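Local coordinates for protein UDP-glucose 6-dehydrogenase (Pyrobaculum islandicum, PDB 3VTF) that probably catalyses the two-step, NAD+-dependent oxidation of UDP-glucose to UDP-glucuronate, in the nucleotide-sugar pathway that supplies UDP-glucuronate, at residues F87-S90 / A91-V95; G197-R200 / A201-F204; P148-T151 / E152-A156; K220-E223 / A224-V227; L310-N313 / E314-R318. One frame throughout, in Å; residues are numbered along the deposited sequence.

Contact 1 of 5, residues F87-S90 / A91-V95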
loop_
_atom_site.group_PDB
_atom_site.type_symbol
_atom_site.label_atom_id
_atom_site.label_comp_id
_atom_site.label_asym_id
_atom_site.label_seq_id
_atom_site.Cartn_x
_atom_site.Cartn_y
_atom_site.Cartn_z
ATOM N N PHE A 87 7.733 -6.349 -40.397
ATOM C CA PHE A 87 6.470 -5.644 -40.221
ATOM C C PHE A 87 5.527 -5.823 -41.409
ATOM O O PHE A 87 6.005 -5.834 -42.577
ATOM C CB PHE A 87 6.742 -4.153 -39.960
ATOM C CG PHE A 87 7.582 -3.929 -38.767
ATOM C CD1 PHE A 87 6.990 -3.811 -37.491
ATOM C CD2 PHE A 87 8.982 -3.962 -38.859
ATOM C CE1 PHE A 87 7.798 -3.663 -36.361
ATOM C CE2 PHE A 87 9.794 -3.792 -37.722
ATOM C CZ PHE A 87 9.205 -3.632 -36.480
ATOM N N ALA A 88 4.207 -5.932 -41.150
ATOM C CA ALA A 88 3.260 -6.298 -42.245
ATOM C C ALA A 88 2.722 -5.031 -42.878
ATOM O O ALA A 88 2.837 -3.965 -42.304
ATOM C CB ALA A 88 2.084 -7.187 -41.768
ATOM N N GLU A 89 2.081 -5.181 -44.051
ATOM C CA GLU A 89 1.381 -4.061 -44.703
ATOM C C GLU A 89 -0.017 -3.909 -44.167
ATOM O O GLU A 89 -0.662 -2.882 -44.398
ATOM C CB GLU A 89 1.303 -4.309 -46.245
ATOM C CG GLU A 89 2.653 -4.319 -46.908
ATOM C CD GLU A 89 3.343 -2.976 -46.718
ATOM O OE1 GLU A 89 2.691 -1.904 -46.801
ATOM O OE2 GLU A 89 4.558 -2.987 -46.448
ATOM N N SER A 90 -0.531 -4.909 -43.411
ATOM C CA SER A 90 -1.864 -4.697 -42.825
ATOM C C SER A 90 -1.993 -5.561 -41.562
ATOM O O SER A 90 -1.219 -6.482 -41.409
ATOM C CB SER A 90 -3.005 -5.075 -43.813
ATOM O OG SER A 90 -3.061 -6.450 -43.957
ATOM N N ALA A 91 -2.920 -5.205 -40.689
ATOM C CA ALA A 91 -3.135 -6.025 -39.441
ATOM C C ALA A 91 -3.473 -7.429 -39.850
ATOM O O ALA A 91 -2.874 -8.399 -39.360
ATOM C CB ALA A 91 -4.275 -5.431 -38.610
ATOM N N GLU A 92 -4.365 -7.565 -40.837
ATOM C CA GLU A 92 -4.833 -8.925 -41.236
ATOM C C GLU A 92 -3.735 -9.806 -41.759
ATOM O O GLU A 92 -3.675 -11.024 -41.469
ATOM C CB GLU A 92 -5.934 -8.811 -42.300
ATOM C CG GLU A 92 -7.217 -8.171 -41.801
ATOM C CD GLU A 92 -7.225 -6.635 -41.758
ATOM O OE1 GLU A 92 -6.201 -5.903 -42.032
ATOM O OE2 GLU A 92 -8.311 -6.112 -41.416
ATOM N N GLU A 93 -2.810 -9.214 -42.516
ATOM C CA GLU A 93 -1.699 -10.045 -43.007
ATOM C C GLU A 93 -0.754 -10.432 -41.861
ATOM O O GLU A 93 -0.167 -11.513 -41.937
ATOM C CB GLU A 93 -0.874 -9.311 -44.056
ATOM C CG GLU A 93 -1.604 -9.045 -45.384
ATOM C CD GLU A 93 -0.886 -7.929 -46.150
ATOM O OE1 GLU A 93 0.327 -8.094 -46.467
ATOM O OE2 GLU A 93 -1.487 -6.848 -46.334
ATOM N N ALA A 94 -0.528 -9.530 -40.875
ATOM C CA ALA A 94 0.326 -9.915 -39.697
ATOM C C ALA A 94 -0.292 -11.129 -39.011
ATOM O O ALA A 94 0.372 -12.139 -38.727
ATOM C CB ALA A 94 0.436 -8.777 -38.715
ATOM N N VAL A 95 -1.592 -11.030 -38.759
ATOM C CA VAL A 95 -2.315 -12.126 -38.110
ATOM C C VAL A 95 -2.206 -13.439 -38.917
ATOM O O VAL A 95 -1.945 -14.555 -38.347
ATOM C CB VAL A 95 -3.787 -11.724 -37.918
ATOM C CG1 VAL A 95 -4.566 -12.868 -37.328
ATOM C CG2 VAL A 95 -3.851 -10.506 -36.980
#
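Ser90 and Glu93 are tied by two hydrogen bonds that share one hydroxyl. Ser90 OG accepts from Glu93 N at 3.1 Å, with a fairly straight N-H angle of 159°, and it donates its own proton to Glu93 OE2, 2.9 Å away. That second bond reaches the carboxylate from above its plane, about 40° out of it. Rotation of Ser90 OG into the place between its backbone N and carbonyl carbon (chi1 72°) swings the hydroxyl over the first turn, while Glu93 CG lies beside its own backbone N and sends the extended chain back toward the hydroxyl. An alanine in place of Ser90 is likely to leave the N-H of Glu93 without its cap and its carboxylate free to swing away.

Ser90 is thus the N-cap of helix 91-96, which follows strand 85-87 at the edge of the large sheet in the NAD-binding domain. The first backbone bond of the helix, from Ala94 N to Ser90 O, measures 3.2 Å.

Apolar contact is confined to small groups. Ala88 CB rests against Ala94 CB at 3.8 Å, closing the turn from strand into helix; both methyls also touch Val48 of strand 46-50.

Among the acids, Glu93 OE2 lies 3.8 Å from Glu89 CB, but the carboxylate of Glu89 bends away from it to a salt bridge with Arg61. Glu92 similarly turns its OE2 to Arg129 of helix 118-134, although its OE1 stays 3.7 Å from Ser90 OG.

Contact 2 of 5, residues G197-R200 / A201-F204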
loop_
_atom_site.group_PDB
_atom_site.type_symbol
_atom_site.label_atom_id
_atom_site.label_comp_id
_atom_site.label_asym_id
_atom_site.label_seq_id
_atom_site.Cartn_x
_atom_site.Cartn_y
_atom_site.Cartn_z
ATOM N N GLY A 197 -8.101 -18.507 -21.635
ATOM C CA GLY A 197 -9.489 -18.875 -21.840
ATOM C C GLY A 197 -9.595 -20.416 -21.919
ATOM O O GLY A 197 -10.651 -20.936 -21.704
ATOM N N ASP A 198 -8.524 -21.147 -22.217
ATOM C CA ASP A 198 -8.578 -22.655 -22.147
ATOM C C ASP A 198 -7.187 -23.192 -21.967
ATOM O O ASP A 198 -6.229 -22.416 -21.985
ATOM C CB ASP A 198 -9.204 -23.257 -23.423
ATOM C CG ASP A 198 -8.452 -22.823 -24.717
ATOM O OD1 ASP A 198 -7.258 -22.697 -24.705
ATOM O OD2 ASP A 198 -9.070 -22.494 -25.711
ATOM N N GLU A 199 -7.043 -24.527 -21.861
ATOM C CA GLU A 199 -5.733 -25.159 -21.664
ATOM C C GLU A 199 -4.750 -24.942 -22.794
ATOM O O GLU A 199 -3.537 -24.795 -22.576
ATOM C CB GLU A 199 -5.905 -26.705 -21.421
ATOM C CG GLU A 199 -4.664 -27.424 -20.936
ATOM C CD GLU A 199 -3.961 -26.634 -19.833
ATOM O OE1 GLU A 199 -4.596 -26.465 -18.752
ATOM O OE2 GLU A 199 -2.804 -26.160 -20.051
ATOM N N ARG A 200 -5.265 -24.937 -24.007
ATOM C CA ARG A 200 -4.368 -24.810 -25.138
ATOM C C ARG A 200 -3.757 -23.412 -25.120
ATOM O O ARG A 200 -2.591 -23.284 -25.427
ATOM C CB ARG A 200 -5.138 -24.976 -26.440
ATOM C CG ARG A 200 -4.243 -25.118 -27.661
ATOM C CD ARG A 200 -5.073 -25.413 -28.899
ATOM N NE ARG A 200 -4.216 -25.447 -30.089
ATOM C CZ ARG A 200 -4.624 -25.831 -31.296
ATOM N NH1 ARG A 200 -5.865 -26.212 -31.462
ATOM N NH2 ARG A 200 -3.746 -25.866 -32.324
ATOM N N ALA A 201 -4.554 -22.384 -24.763
ATOM C CA ALA A 201 -4.000 -21.003 -24.603
ATOM C C ALA A 201 -2.883 -20.958 -23.560
ATOM O O ALA A 201 -1.871 -20.357 -23.796
ATOM C CB ALA A 201 -5.117 -20.033 -24.225
ATOM N N ALA A 202 -3.143 -21.500 -22.375
ATOM C CA ALA A 202 -2.167 -21.539 -21.289
ATOM C C ALA A 202 -0.885 -22.239 -21.675
ATOM O O ALA A 202 0.235 -21.706 -21.516
ATOM C CB ALA A 202 -2.804 -22.191 -20.037
ATOM N N SER A 203 -1.023 -23.408 -22.286
ATOM C CA SER A 203 0.204 -24.109 -22.694
ATOM C C SER A 203 0.980 -23.330 -23.797
ATOM O O SER A 203 2.239 -23.275 -23.821
ATOM C CB SER A 203 -0.251 -25.533 -23.164
ATOM O OG SER A 203 0.869 -26.059 -23.776
ATOM N N PHE A 204 0.259 -22.692 -24.729
ATOM C CA PHE A 204 0.946 -21.926 -25.784
ATOM C C PHE A 204 1.761 -20.757 -25.182
ATOM O O PHE A 204 2.927 -20.563 -25.489
ATOM C CB PHE A 204 -0.081 -21.364 -26.742
ATOM C CG PHE A 204 0.517 -20.761 -27.976
ATOM C CD1 PHE A 204 0.533 -21.479 -29.184
ATOM C CD2 PHE A 204 1.062 -19.446 -27.956
ATOM C CE1 PHE A 204 1.109 -20.902 -30.339
ATOM C CE2 PHE A 204 1.602 -18.854 -29.143
ATOM C CZ PHE A 204 1.627 -19.582 -30.314
#
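Asp198 reaches forward over the start of the helix and takes the N-H of Ala201 on OD1, a short bond of 2.7 Å. The N-H angle is 167° and the hydrogen arrives nearly end-on to the C-O bond of the carboxylate. The geometry follows from the first torsion: with chi1 at 57°, CG stands between the backbone N and the carbonyl carbon of Asp198, which brings OD1 in front of the first turn. The same oxygen lies 3.5 Å from Ala201 CB, so the methyl packs beside the capping bond.

Behind this cap the main chain takes over. Ala202 N bonds to Asp198 O, Ser203 N to Glu199 O at 2.9 Å, and Phe204 N to Arg200 O at 3.0 Å. Glu199 folds at chi2 (45°), which carries OE2 forward along the helix, 4.0 Å from Ala202 CB.

The carboxylate of Asp198 is positioned by a second-shell partner, since OD2 is hydrogen-bonded to Ser169 OG. A leucine in place of Asp198 would probably leave the N-H of Ala201 uncapped and deprive the hydroxyl of Ser169 of this partner. Farther out, the extended Arg200 forms a cation-pi contact with Trp137, while Ala201 and Phe204 lie on Leu139 of strand 139-142.

An aspartate N-cap of this kind opens helix 199-208, the connection in the beta-alpha-beta unit of strand 192-196, this helix and strand 216-219 at one end of the large sheet.

Contact 3 of 5, residues P148-T151 / E152-A156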
loop_
_atom_site.group_PDB
_atom_site.type_symbol
_atom_site.label_atom_id
_atom_site.label_comp_id
_atom_site.label_asym_id
_atom_site.label_seq_id
_atom_site.Cartn_x
_atom_site.Cartn_y
_atom_site.Cartn_z
ATOM N N PRO A 148 -12.087 -5.961 -16.670
ATOM C CA PRO A 148 -12.306 -7.396 -16.565
ATOM C C PRO A 148 -13.536 -7.802 -17.303
ATOM O O PRO A 148 -14.568 -7.144 -17.141
ATOM C CB PRO A 148 -12.516 -7.605 -15.038
ATOM C CG PRO A 148 -11.603 -6.486 -14.404
ATOM C CD PRO A 148 -11.793 -5.311 -15.353
ATOM N N GLY A 149 -13.464 -8.881 -18.082
ATOM C CA GLY A 149 -14.615 -9.307 -18.878
ATOM C C GLY A 149 -14.371 -8.970 -20.309
ATOM O O GLY A 149 -15.039 -9.565 -21.171
ATOM N N THR A 150 -13.413 -8.065 -20.624
ATOM C CA THR A 150 -13.275 -7.632 -22.042
ATOM C C THR A 150 -12.745 -8.760 -22.944
ATOM O O THR A 150 -13.142 -8.875 -24.132
ATOM C CB THR A 150 -12.268 -6.433 -22.136
ATOM O OG1 THR A 150 -12.816 -5.356 -21.387
ATOM C CG2 THR A 150 -12.017 -5.934 -23.548
ATOM N N THR A 151 -11.828 -9.575 -22.424
ATOM C CA THR A 151 -11.147 -10.620 -23.237
ATOM C C THR A 151 -12.152 -11.695 -23.720
ATOM O O THR A 151 -12.224 -11.973 -24.939
ATOM C CB THR A 151 -9.969 -11.281 -22.492
ATOM O OG1 THR A 151 -8.968 -10.255 -22.218
ATOM C CG2 THR A 151 -9.293 -12.392 -23.361
ATOM N N GLU A 152 -12.949 -12.228 -22.809
ATOM C CA GLU A 152 -13.863 -13.305 -23.180
ATOM C C GLU A 152 -15.155 -12.711 -23.673
ATOM O O GLU A 152 -15.983 -13.440 -24.209
ATOM C CB GLU A 152 -14.177 -14.161 -21.939
ATOM C CG GLU A 152 -12.941 -14.999 -21.647
ATOM C CD GLU A 152 -13.173 -15.799 -20.406
ATOM O OE1 GLU A 152 -13.461 -15.132 -19.390
ATOM O OE2 GLU A 152 -13.060 -17.032 -20.483
ATOM N N GLY A 153 -15.372 -11.406 -23.424
ATOM C CA GLY A 153 -16.602 -10.750 -23.926
ATOM C C GLY A 153 -16.391 -10.057 -25.247
ATOM O O GLY A 153 -16.313 -10.720 -26.281
ATOM N N LEU A 154 -16.179 -8.739 -25.206
ATOM C CA LEU A 154 -16.001 -7.969 -26.406
ATOM C C LEU A 154 -14.994 -8.581 -27.420
ATOM O O LEU A 154 -15.293 -8.693 -28.605
ATOM C CB LEU A 154 -15.537 -6.541 -26.022
ATOM C CG LEU A 154 -14.939 -5.706 -27.178
ATOM C CD1 LEU A 154 -16.019 -5.478 -28.219
ATOM C CD2 LEU A 154 -14.424 -4.365 -26.736
ATOM N N VAL A 155 -13.764 -8.920 -26.969
ATOM C CA VAL A 155 -12.697 -9.360 -27.902
ATOM C C VAL A 155 -13.066 -10.735 -28.511
ATOM O O VAL A 155 -13.047 -10.841 -29.753
ATOM C CB VAL A 155 -11.310 -9.448 -27.169
ATOM C CG1 VAL A 155 -10.279 -10.265 -27.960
ATOM C CG2 VAL A 155 -10.774 -8.029 -26.818
ATOM N N ALA A 156 -13.487 -11.707 -27.699
ATOM C CA ALA A 156 -13.871 -13.023 -28.256
ATOM C C ALA A 156 -15.027 -12.866 -29.221
ATOM O O ALA A 156 -15.077 -13.555 -30.235
ATOM C CB ALA A 156 -14.216 -14.026 -27.166
HETATM O O HOH W 1 -16.961 -7.263 -22.805
#
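Thr150 and Val155 meet through their methyl groups, Thr150 CG2 lying 4.1 Å from Val155 CG2, and the two side chains cross at a slant. The torsions explain the choice of atoms. Thr150 has chi1 -62°, which leaves CG2 anti to its backbone N and turned to the helix, while OG1 lies beside that N and bonds to the carbonyl of Pro147. In Val155, CG1 takes the anti position (chi1 164°) and CG2 is left beside the backbone N, where it also rests 3.7 Å from Thr150 O.

Thr151 repeats the rotamer of Thr150 with a different outcome: its OG1 bonds to Glu225 of helix 221-251. Leu154 CB lies 3.8 Å from Thr150 O.

The main chain under these side chains is widened. Val155 N bonds to Thr150 O at 2.9 Å with an N-H angle of 177°, and Ala156 N to Thr151 O at 3.0 Å; both reach five residues back, which is a pi-type turn. Gly153 N makes a weak bond to Gly149 O. A water accepts from Leu154 N at 2.9 Å and donates weakly to the same Gly149 O, so this N-H finds its partner in solvent. At Gly153 a side chain would run into Gly149 O, while at Gly149 a CB would press on the carbonyl oxygen of Pro148.

The arrangement is a pi-turn start to helix 151-160, which follows strand 139-142 in the NAD-binding Rossmann-type domain.

Contact 4 of 5, residues K220-E223 / A224-V227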
loop_
_atom_site.group_PDB
_atom_site.type_symbol
_atom_site.label_atom_id
_atom_site.label_comp_id
_atom_site.label_asym_id
_atom_site.label_seq_id
_atom_site.Cartn_x
_atom_site.Cartn_y
_atom_site.Cartn_z
ATOM N N LYS A 220 -7.852 -17.379 -14.386
ATOM C CA LYS A 220 -8.923 -16.993 -15.312
ATOM C C LYS A 220 -8.658 -15.652 -16.002
ATOM O O LYS A 220 -8.008 -14.795 -15.439
ATOM C CB LYS A 220 -10.249 -16.893 -14.582
ATOM C CG LYS A 220 -10.591 -18.051 -13.670
ATOM C CD LYS A 220 -11.988 -17.865 -13.110
ATOM C CE LYS A 220 -12.497 -19.093 -12.387
ATOM N NZ LYS A 220 -13.757 -18.749 -11.682
ATOM N N PRO A 221 -9.216 -15.448 -17.193
ATOM C CA PRO A 221 -8.987 -14.202 -17.916
ATOM C C PRO A 221 -9.461 -12.992 -17.096
ATOM O O PRO A 221 -8.780 -11.994 -17.075
ATOM C CB PRO A 221 -9.822 -14.388 -19.179
ATOM C CG PRO A 221 -9.718 -15.839 -19.446
ATOM C CD PRO A 221 -9.829 -16.456 -18.074
ATOM N N ARG A 222 -10.582 -13.107 -16.413
ATOM C CA ARG A 222 -11.058 -12.029 -15.561
ATOM C C ARG A 222 -10.110 -11.701 -14.401
ATOM O O ARG A 222 -9.963 -10.546 -14.051
ATOM C CB ARG A 222 -12.449 -12.339 -15.022
ATOM C CG ARG A 222 -13.570 -11.875 -15.914
ATOM C CD ARG A 222 -14.931 -12.167 -15.309
ATOM N NE ARG A 222 -15.952 -11.799 -16.260
ATOM C CZ ARG A 222 -17.224 -11.565 -15.980
ATOM N NH1 ARG A 222 -17.691 -11.663 -14.752
ATOM N NH2 ARG A 222 -18.035 -11.230 -16.959
ATOM N N GLU A 223 -9.531 -12.722 -13.783
ATOM C CA GLU A 223 -8.586 -12.513 -12.695
ATOM C C GLU A 223 -7.343 -11.794 -13.167
ATOM O O GLU A 223 -6.965 -10.805 -12.588
ATOM C CB GLU A 223 -8.210 -13.835 -12.051
ATOM C CG GLU A 223 -9.356 -14.477 -11.319
ATOM C CD GLU A 223 -9.115 -15.919 -10.948
ATOM O OE1 GLU A 223 -8.388 -16.620 -11.649
ATOM O OE2 GLU A 223 -9.673 -16.342 -9.948
ATOM N N ALA A 224 -6.780 -12.239 -14.280
ATOM C CA ALA A 224 -5.632 -11.543 -14.887
ATOM C C ALA A 224 -5.970 -10.073 -15.229
ATOM O O ALA A 224 -5.152 -9.167 -14.995
ATOM C CB ALA A 224 -5.232 -12.313 -16.118
ATOM N N GLU A 225 -7.189 -9.783 -15.781
ATOM C CA GLU A 225 -7.524 -8.408 -16.084
ATOM C C GLU A 225 -7.608 -7.591 -14.812
ATOM O O GLU A 225 -7.167 -6.421 -14.784
ATOM C CB GLU A 225 -8.920 -8.358 -16.849
ATOM C CG GLU A 225 -8.715 -8.964 -18.286
ATOM C CD GLU A 225 -10.070 -9.351 -18.973
ATOM O OE1 GLU A 225 -11.017 -9.846 -18.320
ATOM O OE2 GLU A 225 -10.182 -9.092 -20.200
ATOM N N LEU A 226 -8.220 -8.169 -13.776
ATOM C CA LEU A 226 -8.318 -7.433 -12.478
ATOM C C LEU A 226 -6.926 -7.223 -11.798
ATOM O O LEU A 226 -6.636 -6.143 -11.177
ATOM C CB LEU A 226 -9.220 -8.186 -11.526
ATOM C CG LEU A 226 -9.558 -7.447 -10.193
ATOM C CD1 LEU A 226 -10.117 -6.104 -10.550
ATOM C CD2 LEU A 226 -10.588 -8.239 -9.447
ATOM N N VAL A 227 -6.007 -8.178 -11.987
ATOM C CA VAL A 227 -4.642 -8.002 -11.436
ATOM C C VAL A 227 -4.015 -6.755 -11.948
ATOM O O VAL A 227 -3.342 -6.021 -11.218
ATOM C CB VAL A 227 -3.706 -9.217 -11.814
ATOM C CG1 VAL A 227 -2.261 -8.914 -11.461
ATOM C CG2 VAL A 227 -4.127 -10.484 -11.068
#
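Glu225 folds back over the first turn of its helix, against Pro221 and Arg222. Its CB lies 3.6 Å from Pro221 O; CG, placed beside the backbone N by a chi1 of -70°, comes still closer to that oxygen at 3.3 Å. CD stays near it, and OE1 ends 3.3 Å from Pro221 O, two acceptors side by side, and 3.5 Å from Arg222 CA. The two side chains cross at a slant, with guanidinium and carboxylate planes 33° apart, but Arg222 NE is 5.7 Å from Glu225 OE1 and the charges do not meet. Gly149 N supplies the hydrogen to OE1 and OE2 bonds to Thr151 OG1, while Arg222 NH1 bonds to Leu252 O of the second subunit.

Backbone bonds hold the turn, Ala224 N to Lys220 O at 3.1 Å and Glu225 N to Pro221 O at 3.0 Å. Lys220 is the N-cap residue, and its N donates to Glu223 OE1 at 2.9 Å.

This is the opening of helix 221-251. Ala224 and Glu225 lie on Ser172 of strand 169-172, Ala224 and Val227 on Met219 of strand 216-219, and Leu226 and Val227 pack against Ala249 and Ala262 of the second subunit.

Contact 5 of 5, residues L310-N313 / E314-R318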
loop_
_atom_site.group_PDB
_atom_site.type_symbol
_atom_site.label_atom_id
_atom_site.label_comp_id
_atom_site.label_asym_id
_atom_site.label_seq_id
_atom_site.Cartn_x
_atom_site.Cartn_y
_atom_site.Cartn_z
ATOM N N LEU A 310 -7.602 9.554 -6.442
ATOM C CA LEU A 310 -7.611 10.570 -7.505
ATOM C C LEU A 310 -7.873 11.987 -6.963
ATOM O O LEU A 310 -7.323 12.956 -7.501
ATOM C CB LEU A 310 -8.705 10.264 -8.568
ATOM C CG LEU A 310 -8.314 9.504 -9.833
ATOM C CD1 LEU A 310 -9.440 9.550 -10.903
ATOM C CD2 LEU A 310 -6.978 9.992 -10.436
ATOM N N ARG A 311 -8.720 12.118 -5.940
ATOM C CA ARG A 311 -8.922 13.468 -5.341
ATOM C C ARG A 311 -7.581 14.078 -4.868
ATOM O O ARG A 311 -7.266 15.269 -5.112
ATOM C CB ARG A 311 -9.859 13.311 -4.188
ATOM C CG ARG A 311 -10.048 14.536 -3.323
ATOM C CD ARG A 311 -10.955 14.287 -2.089
ATOM N NE ARG A 311 -10.769 15.383 -1.136
ATOM C CZ ARG A 311 -11.609 16.411 -1.070
ATOM N NH1 ARG A 311 -12.644 16.411 -1.899
ATOM N NH2 ARG A 311 -11.433 17.432 -0.212
ATOM N N VAL A 312 -6.789 13.292 -4.148
ATOM C CA VAL A 312 -5.462 13.791 -3.687
ATOM C C VAL A 312 -4.612 14.126 -4.871
ATOM O O VAL A 312 -4.011 15.177 -4.926
ATOM C CB VAL A 312 -4.815 12.715 -2.792
ATOM C CG1 VAL A 312 -3.318 13.050 -2.516
ATOM C CG2 VAL A 312 -5.607 12.633 -1.511
ATOM N N ASN A 313 -4.597 13.249 -5.905
ATOM C CA ASN A 313 -3.722 13.503 -7.042
ATOM C C ASN A 313 -4.082 14.773 -7.750
ATOM O O ASN A 313 -3.186 15.527 -8.223
ATOM C CB ASN A 313 -3.784 12.303 -8.007
ATOM C CG ASN A 313 -2.634 12.275 -8.978
ATOM O OD1 ASN A 313 -2.796 12.337 -10.218
ATOM N ND2 ASN A 313 -1.467 12.152 -8.430
ATOM N N GLU A 314 -5.390 15.038 -7.867
ATOM C CA GLU A 314 -5.768 16.220 -8.641
ATOM C C GLU A 314 -5.463 17.497 -7.849
ATOM O O GLU A 314 -5.296 18.552 -8.412
ATOM C CB GLU A 314 -7.293 16.125 -8.911
ATOM C CG GLU A 314 -7.564 15.154 -10.072
ATOM C CD GLU A 314 -9.048 14.696 -10.140
ATOM O OE1 GLU A 314 -9.811 14.949 -9.176
ATOM O OE2 GLU A 314 -9.445 14.035 -11.123
ATOM N N TYR A 315 -5.442 17.366 -6.527
ATOM C CA TYR A 315 -5.169 18.492 -5.624
ATOM C C TYR A 315 -3.720 18.970 -5.640
ATOM O O TYR A 315 -3.457 20.211 -5.571
ATOM C CB TYR A 315 -5.536 18.085 -4.190
ATOM C CG TYR A 315 -5.239 19.147 -3.127
ATOM C CD1 TYR A 315 -6.038 20.304 -3.068
ATOM C CD2 TYR A 315 -4.221 18.959 -2.134
ATOM C CE1 TYR A 315 -5.831 21.268 -2.081
ATOM C CE2 TYR A 315 -3.999 19.914 -1.122
ATOM C CZ TYR A 315 -4.844 21.060 -1.098
ATOM O OH TYR A 315 -4.705 22.027 -0.116
ATOM N N MET A 316 -2.757 18.023 -5.715
ATOM C CA MET A 316 -1.361 18.379 -5.514
ATOM C C MET A 316 -0.846 19.523 -6.429
ATOM O O MET A 316 -0.149 20.436 -5.914
ATOM C CB MET A 316 -0.417 17.130 -5.611
ATOM C CG MET A 316 -0.730 16.099 -4.503
ATOM S SD MET A 316 -0.997 16.634 -2.833
ATOM C CE MET A 316 0.648 16.993 -2.204
ATOM N N PRO A 317 -1.082 19.457 -7.763
ATOM C CA PRO A 317 -0.559 20.551 -8.607
ATOM C C PRO A 317 -1.209 21.936 -8.301
ATOM O O PRO A 317 -0.532 22.974 -8.376
ATOM C CB PRO A 317 -0.959 20.141 -10.035
ATOM C CG PRO A 317 -1.190 18.652 -9.935
ATOM C CD PRO A 317 -1.705 18.383 -8.578
ATOM N N ARG A 318 -2.492 21.939 -7.951
ATOM C CA ARG A 318 -3.166 23.174 -7.515
ATOM C C ARG A 318 -2.493 23.653 -6.234
ATOM O O ARG A 318 -2.259 24.863 -6.050
ATOM C CB ARG A 318 -4.678 22.925 -7.245
ATOM C CG ARG A 318 -5.531 22.773 -8.515
ATOM C CD ARG A 318 -6.962 22.197 -8.339
ATOM N NE ARG A 318 -7.569 22.420 -7.015
ATOM C CZ ARG A 318 -8.146 21.467 -6.229
ATOM N NH1 ARG A 318 -8.224 20.184 -6.611
ATOM N NH2 ARG A 318 -8.682 21.789 -5.036
HETATM O O HOH W 2 -9.056 17.238 -5.649
#
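Leu310 O receives the N-H of Glu314 at 2.9 Å, the first of three successive i to i+4 bonds between 310-313 and 314-318, within helix 304-328. Tyr315 N follows to Arg311 O and Met316 N to Val312 O at 3.2 Å, the last nearly end-on to its carbonyl; Tyr315 N also makes a weak bond to Val312 O. The pattern then breaks, for Pro317 has no N-H to give. This is a proline kink within a continuous helix: Pro317 CD sits 3.2 Å from Asn313 O, where an amide hydrogen would otherwise have pointed.

Among the side chains, Met316 bends at chi2 and chi3, so that SD passes 4.3 Å from Val312 CG1. Both residues also touch Asn243 of helix 221-251, and Val312 packs on Ile305 of the second subunit. Glu314 lies along the preceding turn, its CG placed beside the backbone N by a chi1 of -79° and reaching 3.4 Å from Leu310 O. Tyr315 CB is tucked against the carbonyls of Arg311 and Val312; its ring meets that of Tyr319. Pro317 rests on Val358 and Leu361 of helix 354-364.

Arg318 turns back toward the preceding turn. A water lying in the plane of its guanidinium, at the edge, accepts from Arg318 NH1 at 3.2 Å and donates to Arg311 O at 2.7 Å.

Contacts 2, 3 and 4 form one cluster. Contacts 3 and 4, centres about 11 Å apart, are joined by the carboxylate of Glu225: OE2 lies 2.6 Å from Thr151 OG1 and OE1 2.6 Å from Gly149 N, both probable hydrogen bonds. Contact 2 packs on both, Gly197 meeting Glu152 of contact 3 and Pro221 of contact 4. Contact 1 stands apart in the same NAD-binding region, about 23 Å from contact 3 between centres. Contact 5 lies about 29 Å from contact 4 between centres, yet both touch the second subunit. Bound UDP-glucose is about 7 Å from the side chain of Asn313 and about 10 Å from that of Val227.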